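Local coordinates for protein glutathione reductase (Bartonella henselae, PDB 3O0H) that probably catalyses the NADPH-dependent reduction of glutathione disulfide to glutathione, as a homodimeric FAD-containing disulfide oxidoreductase, at residues D231-Q236 and L376-A381; E407-K412 and G433-L438. All coordinates share one frame; numbering follows the deposited sequence.

Interaction 1: D231-Q236 and L376-A381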
ATOM      1  N   ASP B 231       9.289   3.542 -17.716  1.00 16.02           N
ATOM      2  CA  ASP B 231       9.120   2.272 -18.407  1.00 15.45           C
ATOM      3  C   ASP B 231       7.931   2.345 -19.406  1.00 14.08           C
ATOM      4  O   ASP B 231       6.900   2.908 -19.107  1.00 11.84           O
ATOM      5  CB  ASP B 231       8.955   1.156 -17.363  1.00 16.19           C
ATOM      6  CG  ASP B 231       8.745  -0.229 -17.980  1.00 17.04           C
ATOM      7  OD1 ASP B 231       7.601  -0.472 -18.411  1.00 18.33           O
ATOM      8  OD2 ASP B 231       9.692  -1.030 -17.999  1.00 16.91           O
ATOM      9  N   TYR B 232       8.117   1.784 -20.597  1.00 15.30           N
ATOM     10  CA  TYR B 232       7.113   1.910 -21.684  1.00 16.32           C
ATOM     11  C   TYR B 232       5.731   1.413 -21.254  1.00 15.31           C
ATOM     12  O   TYR B 232       4.725   2.038 -21.567  1.00 14.93           O
ATOM     13  CB  TYR B 232       7.559   1.199 -22.958  1.00 19.07           C
ATOM     14  CG  TYR B 232       6.402   0.992 -23.949  1.00 25.26           C
ATOM     15  CD1 TYR B 232       6.012   1.985 -24.831  1.00 28.08           C
ATOM     16  CD2 TYR B 232       5.693  -0.216 -23.965  1.00 31.67           C
ATOM     17  CE1 TYR B 232       4.946   1.793 -25.720  1.00 30.74           C
ATOM     18  CE2 TYR B 232       4.638  -0.439 -24.873  1.00 34.97           C
ATOM     19  CZ  TYR B 232       4.248   0.573 -25.736  1.00 34.89           C
ATOM     20  OH  TYR B 232       3.177   0.318 -26.620  1.00 35.29           O
ATOM     21  N   ASP B 233       5.656   0.300 -20.516  1.00 16.15           N
ATOM     22  CA  ASP B 233       4.330  -0.197 -20.080  1.00 15.18           C
ATOM     23  C   ASP B 233       3.616   0.867 -19.238  1.00 14.65           C
ATOM     24  O   ASP B 233       2.408   1.069 -19.369  1.00 14.66           O
ATOM     25  CB  ASP B 233       4.442  -1.479 -19.263  1.00 15.98           C
ATOM     26  CG  ASP B 233       4.585  -2.713 -20.104  1.00 19.15           C
ATOM     27  OD1 ASP B 233       3.897  -2.839 -21.133  1.00 20.84           O
ATOM     28  OD2 ASP B 233       5.336  -3.604 -19.695  1.00 19.87           O
ATOM     29  N   LEU B 234       4.329   1.549 -18.335  1.00 13.74           N
ATOM     30  CA  LEU B 234       3.679   2.615 -17.550  1.00 12.02           C
ATOM     31  C   LEU B 234       3.139   3.746 -18.428  1.00 11.70           C
ATOM     32  O   LEU B 234       2.058   4.307 -18.184  1.00  9.82           O
ATOM     33  CB  LEU B 234       4.642   3.204 -16.522  1.00 12.23           C
ATOM     34  CG  LEU B 234       5.272   2.184 -15.571  1.00 15.25           C
ATOM     35  CD1 LEU B 234       6.526   2.827 -14.860  1.00 13.43           C
ATOM     36  CD2 LEU B 234       4.226   1.582 -14.588  1.00 15.55           C
ATOM     37  N   ARG B 235       3.908   4.101 -19.438  1.00 11.39           N
ATOM     38  CA  ARG B 235       3.510   5.194 -20.304  1.00 11.22           C
ATOM     39  C   ARG B 235       2.271   4.773 -21.078  1.00 12.13           C
ATOM     40  O   ARG B 235       1.273   5.532 -21.187  1.00 11.99           O
ATOM     41  CB  ARG B 235       4.641   5.511 -21.272  1.00 12.22           C
ATOM     42  CG  ARG B 235       5.949   5.958 -20.599  1.00 11.22           C
ATOM     43  CD  ARG B 235       7.044   6.129 -21.629  1.00 14.01           C
ATOM     44  NE  ARG B 235       6.881   7.270 -22.530  1.00 14.38           N
ATOM     45  CZ  ARG B 235       7.665   7.483 -23.600  1.00 16.22           C
ATOM     46  NH1 ARG B 235       8.675   6.681 -23.888  1.00 17.01           N
ATOM     47  NH2 ARG B 235       7.471   8.535 -24.371  1.00 17.65           N
ATOM     48  N   GLN B 236       2.329   3.560 -21.625  1.00 12.62           N
ATOM     49  CA  GLN B 236       1.280   3.131 -22.536  1.00 14.33           C
ATOM     50  C   GLN B 236       0.004   2.876 -21.770  1.00 13.52           C
ATOM     51  O   GLN B 236      -1.055   3.333 -22.190  1.00 12.97           O
ATOM     52  CB  GLN B 236       1.695   1.905 -23.334  1.00 15.32           C
ATOM     53  CG  GLN B 236       0.647   1.488 -24.396  1.00 18.28           C
ATOM     54  CD  GLN B 236       0.660   2.456 -25.553  1.00 19.81           C
ATOM     55  OE1 GLN B 236       1.662   2.544 -26.261  1.00 21.11           O
ATOM     56  NE2 GLN B 236      -0.434   3.245 -25.718  1.00 14.34           N
ATOM     57  N   LEU B 376      15.560   0.124 -13.044  1.00 14.57           N
ATOM     58  CA  LEU B 376      15.630   0.175 -14.494  1.00 16.04           C
ATOM     59  C   LEU B 376      14.343  -0.245 -15.182  1.00 16.14           C
ATOM     60  O   LEU B 376      13.773  -1.302 -14.885  1.00 15.31           O
ATOM     61  CB  LEU B 376      16.734  -0.717 -14.993  1.00 17.92           C
ATOM     62  CG  LEU B 376      18.158  -0.343 -14.546  1.00 19.93           C
ATOM     63  CD1 LEU B 376      19.085  -1.405 -15.012  1.00 22.97           C
ATOM     64  CD2 LEU B 376      18.591   1.090 -15.043  1.00 20.75           C
ATOM     65  N   SER B 377      13.925   0.582 -16.136  1.00 16.49           N
ATOM     66  CA  SER B 377      12.922   0.155 -17.139  1.00 15.78           C
ATOM     67  C   SER B 377      13.359  -1.101 -17.860  1.00 17.67           C
ATOM     68  O   SER B 377      14.546  -1.446 -17.965  1.00 18.00           O
ATOM     69  CB  SER B 377      12.703   1.258 -18.173  1.00 15.45           C
ATOM     70  OG  SER B 377      13.884   1.396 -18.976  1.00 15.66           O
ATOM     71  N   GLU B 378      12.379  -1.802 -18.382  1.00 17.83           N
ATOM     72  CA  GLU B 378      12.634  -2.966 -19.169  1.00 19.68           C
ATOM     73  C   GLU B 378      13.651  -2.693 -20.296  1.00 21.47           C
ATOM     74  O   GLU B 378      14.620  -3.447 -20.493  1.00 21.07           O
ATOM     75  CB  GLU B 378      11.279  -3.485 -19.694  1.00 19.63           C
ATOM     76  CG  GLU B 378      11.396  -4.621 -20.624  1.00 21.12           C
ATOM     77  CD  GLU B 378      10.090  -5.386 -20.833  1.00 20.27           C
ATOM     78  OE1 GLU B 378       9.060  -5.123 -20.167  1.00 19.85           O
ATOM     79  OE2 GLU B 378      10.132  -6.290 -21.659  1.00 24.44           O
ATOM     80  N   GLU B 379      13.493  -1.578 -20.998  1.00 21.92           N
ATOM     81  CA  GLU B 379      14.359  -1.291 -22.138  1.00 25.30           C
ATOM     82  C   GLU B 379      15.808  -0.950 -21.689  1.00 25.69           C
ATOM     83  O   GLU B 379      16.775  -1.432 -22.261  1.00 28.21           O
ATOM     84  CB  GLU B 379      13.770  -0.119 -22.932  1.00 26.58           C
ATOM     85  CG  GLU B 379      14.664   0.428 -24.046  1.00 32.55           C
ATOM     86  CD  GLU B 379      14.658  -0.374 -25.340  1.00 38.21           C
ATOM     87  OE1 GLU B 379      13.959  -1.421 -25.496  1.00 40.03           O
ATOM     88  OE2 GLU B 379      15.382   0.094 -26.240  1.00 45.77           O
ATOM     89  N   ASP B 380      15.946  -0.109 -20.674  1.00 24.16           N
ATOM     90  CA  ASP B 380      17.271   0.194 -20.162  1.00 24.43           C
ATOM     91  C   ASP B 380      17.959  -1.097 -19.714  1.00 25.07           C
ATOM     92  O   ASP B 380      19.130  -1.304 -20.034  1.00 27.87           O
ATOM     93  CB  ASP B 380      17.197   1.211 -19.028  1.00 23.80           C
ATOM     94  CG  ASP B 380      16.942   2.642 -19.525  1.00 23.32           C
ATOM     95  OD1 ASP B 380      17.080   2.889 -20.741  1.00 27.89           O
ATOM     96  OD2 ASP B 380      16.638   3.508 -18.695  1.00 19.95           O
ATOM     97  N   ALA B 381      17.224  -1.974 -19.030  1.00 24.24           N
ATOM     98  CA  ALA B 381      17.776  -3.227 -18.516  1.00 23.02           C
ATOM     99  C   ALA B 381      18.327  -4.145 -19.634  1.00 25.22           C
ATOM    100  O   ALA B 381      19.421  -4.678 -19.524  1.00 23.09           O
ATOM    101  CB  ALA B 381      16.762  -3.963 -17.687  1.00 20.20           C
TER
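Asp231 and Glu378 join two helix starts: the backbone N of Glu378 gives its hydrogen to Asp231 OD2 over 2.8 Å. The bond is practically straight, 178° at the hydrogen, and reaches OD2 nearly along the line of its C-O bond. The same oxygen lies 3.4 Å from Glu378 CB, so the carboxylate rests on the first turn of helix 378-384 at both its amide and its side-chain root. Beside this bond the two chains touch through aliphatic carbons, Ser377 CB standing 3.7 Å from Asp231 CA. Asp231 reaches across because its carboxylate carbon lies anti to the backbone N. Its other oxygen, OD1, turns back to its own helix and accepts from Asp233 N at 3.0 Å, a bent N-cap bond that arrives 34° out of the carboxylate plane. One aspartate thus caps helix 232-245 with one oxygen and holds the first residue of helix 378-384 with the other. This joins the Rossmann-like part of the pyridine nucleotide-disulphide oxidoreductase fold to the dimerisation domain, whose helix 378-384 follows strand 371-375. Ser377 is the N-cap of that second helix: OG accepts from Asp380 N at 3.1 Å. Further out, Asp233 OD2 and Glu378 OE1 come within 4.0 Å, their carboxylate planes turned 64° apart. Lys412 reconciles these acidic groups, since its NZ makes salt bridges to Asp233 OD2, Glu378 OE1 and Asp231 OD1; its positive charge, and probably the two helix starts, would favour ionised carboxylates. Arg392 gives Asp233 OD2 a second cationic partner. Glu378 OE2 is hydrogen-bonded to the hydroxyls of Tyr474 and Tyr476 while OE1 is held by Lys412, which would restrict rotation of the carboxylate.

Interaction 2: E407-K412 and G433-L438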
ATOM      1  N   GLU B 407     -10.628  -0.746 -14.063  1.00 31.66           N
ATOM      2  CA  GLU B 407      -9.304  -0.514 -13.527  1.00 30.14           C
ATOM      3  C   GLU B 407      -8.602  -1.837 -13.262  1.00 27.66           C
ATOM      4  O   GLU B 407      -9.171  -2.757 -12.636  1.00 27.62           O
ATOM      5  CB  GLU B 407      -9.385   0.332 -12.262  1.00 31.05           C
ATOM      6  CG  GLU B 407      -9.978   1.736 -12.468  1.00 35.08           C
ATOM      7  CD  GLU B 407     -10.079   2.517 -11.157  1.00 39.30           C
ATOM      8  OE1 GLU B 407      -9.348   2.166 -10.194  1.00 42.14           O
ATOM      9  OE2 GLU B 407     -10.864   3.475 -11.092  1.00 43.89           O
ATOM     10  N   LYS B 408      -7.385  -1.920 -13.793  1.00 26.50           N
ATOM     11  CA  LYS B 408      -6.462  -3.042 -13.602  1.00 25.17           C
ATOM     12  C   LYS B 408      -5.358  -2.655 -12.632  1.00 22.65           C
ATOM     13  O   LYS B 408      -5.233  -1.475 -12.239  1.00 23.03           O
ATOM     14  CB  LYS B 408      -5.782  -3.418 -14.926  1.00 26.29           C
ATOM     15  CG  LYS B 408      -6.715  -3.655 -16.111  1.00 31.80           C
ATOM     16  CD  LYS B 408      -7.467  -4.976 -15.984  1.00 35.87           C
ATOM     17  CE  LYS B 408      -8.129  -5.355 -17.316  1.00 40.06           C
ATOM     18  NZ  LYS B 408      -9.237  -6.309 -17.083  1.00 41.65           N
ATOM     19  N   MET B 409      -4.566  -3.655 -12.248  1.00 19.23           N
ATOM     20  CA  MET B 409      -3.317  -3.443 -11.541  1.00 18.10           C
ATOM     21  C   MET B 409      -2.263  -4.050 -12.443  1.00 16.80           C
ATOM     22  O   MET B 409      -2.446  -5.167 -12.967  1.00 15.14           O
ATOM     23  CB  MET B 409      -3.281  -4.166 -10.192  1.00 18.28           C
ATOM     24  CG  MET B 409      -1.868  -4.134  -9.485  1.00 20.50           C
ATOM     25  SD  MET B 409      -1.402  -2.550  -8.753  1.00 29.33           S
ATOM     26  CE  MET B 409      -3.044  -2.019  -8.373  1.00 18.95           C
ATOM     27  N   PHE B 410      -1.189  -3.309 -12.627  1.00 15.71           N
ATOM     28  CA  PHE B 410      -0.043  -3.759 -13.411  1.00 15.35           C
ATOM     29  C   PHE B 410       1.191  -3.832 -12.515  1.00 14.85           C
ATOM     30  O   PHE B 410       1.477  -2.884 -11.793  1.00 14.74           O
ATOM     31  CB  PHE B 410       0.183  -2.772 -14.530  1.00 16.30           C
ATOM     32  CG  PHE B 410       1.496  -2.930 -15.177  1.00 15.90           C
ATOM     33  CD1 PHE B 410       1.677  -3.911 -16.145  1.00 16.77           C
ATOM     34  CD2 PHE B 410       2.577  -2.129 -14.792  1.00 17.70           C
ATOM     35  CE1 PHE B 410       2.882  -4.098 -16.746  1.00 16.87           C
ATOM     36  CE2 PHE B 410       3.826  -2.292 -15.414  1.00 17.76           C
ATOM     37  CZ  PHE B 410       3.975  -3.290 -16.373  1.00 17.46           C
ATOM     38  N   MET B 411       1.908  -4.946 -12.523  1.00 14.37           N
ATOM     39  CA  MET B 411       3.151  -5.068 -11.742  1.00 14.56           C
ATOM     40  C   MET B 411       4.190  -5.746 -12.634  1.00 14.40           C
ATOM     41  O   MET B 411       3.889  -6.749 -13.321  1.00 15.66           O
ATOM     42  CB  MET B 411       2.953  -5.911 -10.488  1.00 13.59           C
ATOM     43  CG  MET B 411       2.067  -5.263  -9.427  1.00 17.72           C
ATOM     44  SD  MET B 411       1.538  -6.415  -8.096  1.00 20.08           S
ATOM     45  CE  MET B 411       0.740  -5.278  -6.963  1.00 20.28           C
ATOM     46  N   LYS B 412       5.400  -5.207 -12.654  1.00 13.96           N
ATOM     47  CA  LYS B 412       6.449  -5.831 -13.455  1.00 13.66           C
ATOM     48  C   LYS B 412       7.773  -5.811 -12.693  1.00 13.31           C
ATOM     49  O   LYS B 412       8.162  -4.798 -12.150  1.00 14.17           O
ATOM     50  CB  LYS B 412       6.544  -5.159 -14.813  1.00 14.09           C
ATOM     51  CG  LYS B 412       7.606  -5.739 -15.704  1.00 15.14           C
ATOM     52  CD  LYS B 412       7.504  -5.262 -17.137  1.00 16.69           C
ATOM     53  CE  LYS B 412       8.087  -3.878 -17.328  1.00 18.40           C
ATOM     54  NZ  LYS B 412       7.905  -3.296 -18.693  1.00 15.05           N
ATOM     55  N   GLY B 433       2.278   4.150  -5.845  1.00 13.85           N
ATOM     56  CA  GLY B 433       3.360   4.829  -5.139  1.00 13.11           C
ATOM     57  C   GLY B 433       3.756   4.196  -3.813  1.00 12.95           C
ATOM     58  O   GLY B 433       4.964   4.072  -3.513  1.00 13.80           O
ATOM     59  N   GLU B 434       2.762   3.889  -2.978  1.00 13.58           N
ATOM     60  CA  GLU B 434       2.994   3.164  -1.719  1.00 13.76           C
ATOM     61  C   GLU B 434       3.697   1.839  -1.998  1.00 13.34           C
ATOM     62  O   GLU B 434       4.719   1.488  -1.370  1.00 13.22           O
ATOM     63  CB  GLU B 434       1.686   2.878  -0.984  1.00 15.09           C
ATOM     64  CG  GLU B 434       0.850   4.049  -0.593  1.00 18.17           C
ATOM     65  CD  GLU B 434       1.494   4.886   0.505  1.00 19.73           C
ATOM     66  OE1 GLU B 434       2.470   4.389   1.112  1.00 20.15           O
ATOM     67  OE2 GLU B 434       1.000   6.018   0.745  1.00 17.33           O
ATOM     68  N   ILE B 435       3.177   1.102  -2.965  1.00 10.90           N
ATOM     69  CA  ILE B 435       3.734  -0.208  -3.270  1.00 11.64           C
ATOM     70  C   ILE B 435       5.167  -0.121  -3.739  1.00 10.85           C
ATOM     71  O   ILE B 435       6.019  -0.890  -3.297  1.00 11.78           O
ATOM     72  CB  ILE B 435       2.885  -0.950  -4.316  1.00 12.12           C
ATOM     73  CG1 ILE B 435       1.521  -1.285  -3.716  1.00 11.90           C
ATOM     74  CG2 ILE B 435       3.636  -2.176  -4.846  1.00 13.09           C
ATOM     75  CD1 ILE B 435       0.458  -1.731  -4.772  1.00 13.18           C
ATOM     76  N   ALA B 436       5.443   0.814  -4.633  1.00 10.77           N
ATOM     77  CA  ALA B 436       6.792   0.983  -5.144  1.00 10.03           C
ATOM     78  C   ALA B 436       7.777   1.429  -4.050  1.00 10.67           C
ATOM     79  O   ALA B 436       8.933   0.921  -3.985  1.00 10.51           O
ATOM     80  CB  ALA B 436       6.784   1.962  -6.339  1.00 11.09           C
ATOM     81  N   GLN B 437       7.357   2.339  -3.155  1.00  9.78           N
ATOM     82  CA  GLN B 437       8.216   2.728  -2.031  1.00 10.35           C
ATOM     83  C   GLN B 437       8.747   1.490  -1.308  1.00 10.25           C
ATOM     84  O   GLN B 437       9.939   1.394  -0.947  1.00  9.65           O
ATOM     85  CB  GLN B 437       7.444   3.577  -1.017  1.00 11.49           C
ATOM     86  CG  GLN B 437       8.160   3.779   0.355  1.00 11.50           C
ATOM     87  CD  GLN B 437       9.320   4.777   0.251  1.00 11.27           C
ATOM     88  OE1 GLN B 437       9.185   5.935   0.613  1.00 11.82           O
ATOM     89  NE2 GLN B 437      10.450   4.323  -0.283  1.00 11.87           N
ATOM     90  N   LEU B 438       7.850   0.540  -1.070  1.00 10.36           N
ATOM     91  CA  LEU B 438       8.164  -0.624  -0.271  1.00 11.16           C
ATOM     92  C   LEU B 438       9.015  -1.614  -1.016  1.00 10.58           C
ATOM     93  O   LEU B 438       9.956  -2.168  -0.463  1.00 11.57           O
ATOM     94  CB  LEU B 438       6.858  -1.272   0.260  1.00 11.40           C
ATOM     95  CG  LEU B 438       6.115  -0.294   1.192  1.00 14.42           C
ATOM     96  CD1 LEU B 438       4.719  -0.753   1.389  1.00 14.45           C
ATOM     97  CD2 LEU B 438       6.863  -0.155   2.501  1.00 16.09           C
TER
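Ile435 points from helix 432-444 at strand 409-416, and its CD1 methyl meets the sulfur of Met409 and the terminal methyl of Met411. The strand belongs to the antiparallel sheet of the dimerisation domain, and the helix packs on one face of that sheet, beginning a few residues after strand 422-428. The contact is purely apolar, with no hydrogen bond between the two segments, and the backbones remain well apart: even the nearest CA atoms, those of Met411 and Ala436, are 9.7 Å from each other. Long side chains therefore bridge the gap. Met411 is extended beyond CG, which carries CE up from the strand to lie 4.2 Å from Ile435 CD1. Its chain and that of Ile435 run at about a right angle and meet at their terminal methyls, CE and CD1. Met409, two residues earlier on the same face of the strand, bends where Met411 is straight. A chi2 near 74° folds its chain to bring SD forward, and a chi3 of only 30° leaves CE farther from Ile435 than SD. Phe410, between them, lies on the other face of the sheet against helix 232-245. Val427 of the adjoining strand 422-428 packs against both Met409 and Ile435, while Leu466 touches Met411, so the three side chains form part of a buried apolar layer between sheet and helix. The helix also faces the second subunit: Ile435 packs on Leu438 of that chain, and Glu434 and Gln437 hydrogen-bond to it, with Glu434 OE2 accepting from Met462 N of the second subunit. Within the chain, the Met409 contact is the looser of the two, its SD standing 4.5 Å from Ile435 CD1.

Interactions 1 and 2 lie on opposite faces of strand 409-416, their centres about 14 Å apart. Lys412 ties them: its NZ, one of the cations at the acidic cluster, lies 2.6 Å from Glu378 OE1 and 2.8 Å from Asp233 OD2. Phe410 adds apolar contact, its CZ 3.4 Å from Asp233 CB and its CE2 4.0 Å from Leu234 CD2. Interaction 1 thus sits at the junction of the two domains, whereas helix 432-444 of interaction 2 meets the second subunit, Gln437 packing on Glu464 of that chain. As in other glutathione reductases, this C-terminal part of the partner probably completes the active site beside the redox disulfide, here Cys64-Cys69.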